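Local coordinates for protein papain-like protease (PDB 4RNA) that probably cleaves the viral replicase polyprotein as a papain-like cysteine protease of the MERS coronavirus, at residues A[140-144]-A[145-149]. Sequence-based numbering, arbitrary orientation.
Sequences MKHKG and GDSTD. With PO4 (phosphate ion), chain C.
Lys141 lays its aliphatic chain alongside the carboxylate of Asp146, CD of the lysine 3.5 Å from OD2 of the aspartate, before its ammonium reaches on to Asp149. Bends at chi2 and chi3 carry the amine there, and NZ meets Asp149 OD2 at 2.8 Å from well above the carboxylate plane. A second ion pair of Lys141 NZ, to Asp146 OD2, is long. One water ties the three together: it accepts from Lys141 NZ and from the backbone N of Asp149, and gives a weak bond to Asp146 OD1. Asp149 OD1 turns to another charge, Lys89 on helix 81-92, so this carboxylate joins two lysines.

Lys141 and Asp146 also sit where the chain leaves helix 133-143 through a Schellman motif. Gly145 gives its N-H to His142 O at 2.9 Å, and Asp146 N reaches back to Lys141 O at 2.7 Å. Gly145 takes the positive phi (98°) at which the helix ends, a backbone region glycine enters easily. Three residues further on, helix 148-158 begins.

His142 and Ser147, both buried, meet across the same turn. With CG anti to its backbone N (chi1 159°), the ring meets Ser147 at its edge, and ND1 and Ser147 OG share a hydrogen bond of 2.5 Å, very short, in which either may donate. NE2 is hydrogen-bonded to Asp123 OD1, so both ring nitrogens are engaged and the ring's rotation is fixed; the ring of Phe150 meets it, the two planes nearly parallel. Thr148 OG1 donates to a phosphate, likely picked up from the crystallisation solution, whose placement is less certain.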
loop_
_atom_site.group_PDB
_atom_site.type_symbol
_atom_site.label_atom_id
_atom_site.label_comp_id
_atom_site.label_asym_id
_atom_site.label_seq_id
_atom_site.Cartn_x
_atom_site.Cartn_y
_atom_site.Cartn_z
ATOM N N MET A 140 14.191 16.655 -2.914
ATOM C CA MET A 140 15.320 17.618 -3.215
ATOM C C MET A 140 16.481 17.037 -4.033
ATOM O O MET A 140 16.929 17.675 -5.005
ATOM C CB MET A 140 15.826 18.289 -1.946
ATOM C CG MET A 140 14.686 18.977 -1.204
ATOM S SD MET A 140 13.897 20.299 -2.202
ATOM C CE MET A 140 12.529 19.604 -3.139
ATOM N N LYS A 141 16.936 15.823 -3.685
ATOM C CA LYS A 141 18.010 15.169 -4.432
ATOM C C LYS A 141 17.530 14.908 -5.846
ATOM O O LYS A 141 18.331 15.002 -6.819
ATOM C CB LYS A 141 18.452 13.822 -3.800
ATOM C CG LYS A 141 19.210 13.931 -2.500
ATOM C CD LYS A 141 20.215 12.806 -2.447
ATOM C CE LYS A 141 19.592 11.543 -1.906
ATOM N NZ LYS A 141 20.528 10.383 -2.077
ATOM N N HIS A 142 16.250 14.485 -5.971
ATOM C CA HIS A 142 15.678 14.213 -7.285
ATOM C C HIS A 142 15.691 15.525 -8.074
ATOM O O HIS A 142 16.059 15.561 -9.219
ATOM C CB HIS A 142 14.226 13.627 -7.155
ATOM C CG HIS A 142 13.369 13.790 -8.428
ATOM N ND1 HIS A 142 13.559 13.041 -9.544
ATOM C CD2 HIS A 142 12.334 14.687 -8.730
ATOM C CE1 HIS A 142 12.698 13.426 -10.502
ATOM N NE2 HIS A 142 11.950 14.444 -10.000
ATOM N N LYS A 143 15.275 16.612 -7.452
ATOM C CA LYS A 143 15.224 17.920 -8.184
ATOM C C LYS A 143 16.632 18.301 -8.648
ATOM O O LYS A 143 16.801 18.903 -9.695
ATOM C CB LYS A 143 14.702 19.054 -7.311
ATOM C CG LYS A 143 13.212 19.040 -6.955
ATOM C CD LYS A 143 12.330 19.016 -8.193
ATOM C CE LYS A 143 10.907 19.445 -7.848
ATOM N NZ LYS A 143 10.099 19.530 -9.093
ATOM N N GLY A 144 17.628 17.973 -7.822
ATOM C CA GLY A 144 19.044 18.167 -8.130
ATOM C C GLY A 144 19.616 17.169 -9.104
ATOM O O GLY A 144 20.805 17.195 -9.384
ATOM N N GLY A 145 18.823 16.270 -9.646
ATOM C CA GLY A 145 19.405 15.339 -10.657
ATOM C C GLY A 145 19.819 13.972 -10.156
ATOM O O GLY A 145 20.398 13.183 -10.903
ATOM N N ASP A 146 19.446 13.629 -8.919
ATOM C CA ASP A 146 19.824 12.307 -8.359
ATOM C C ASP A 146 18.514 11.618 -7.869
ATOM O O ASP A 146 18.037 11.868 -6.798
ATOM C CB ASP A 146 20.811 12.559 -7.212
ATOM C CG ASP A 146 21.208 11.299 -6.465
ATOM O OD1 ASP A 146 21.047 10.161 -6.966
ATOM O OD2 ASP A 146 21.700 11.466 -5.326
ATOM N N SER A 147 17.927 10.816 -8.706
ATOM C CA SER A 147 16.508 10.382 -8.505
ATOM C C SER A 147 16.341 9.006 -7.862
ATOM O O SER A 147 15.208 8.554 -7.657
ATOM C CB SER A 147 15.712 10.381 -9.842
ATOM O OG SER A 147 15.533 11.691 -10.380
ATOM N N THR A 148 17.445 8.317 -7.598
ATOM C CA THR A 148 17.336 6.936 -7.117
ATOM C C THR A 148 16.537 6.833 -5.804
ATOM O O THR A 148 15.581 6.058 -5.721
ATOM C CB THR A 148 18.723 6.317 -6.935
ATOM O OG1 THR A 148 19.366 6.342 -8.204
ATOM C CG2 THR A 148 18.624 4.831 -6.425
ATOM N N ASP A 149 16.872 7.617 -4.808
ATOM C CA ASP A 149 16.177 7.417 -3.574
ATOM C C ASP A 149 14.703 7.721 -3.724
ATOM O O ASP A 149 13.875 7.088 -3.081
ATOM C CB ASP A 149 16.699 8.342 -2.490
ATOM C CG ASP A 149 18.037 7.886 -1.948
ATOM O OD1 ASP A 149 18.546 6.849 -2.411
ATOM O OD2 ASP A 149 18.585 8.562 -1.070
HETATM P P PO4 C . 17.816 6.869 -11.320
HETATM O O1 PO4 C . 18.706 5.631 -11.176
HETATM O O2 PO4 C . 17.298 7.276 -9.960
HETATM O O3 PO4 C . 16.654 6.470 -12.219
HETATM O O4 PO4 C . 18.593 8.042 -11.913
HETATM O O HOH W 1 19.137 9.269 -4.772
#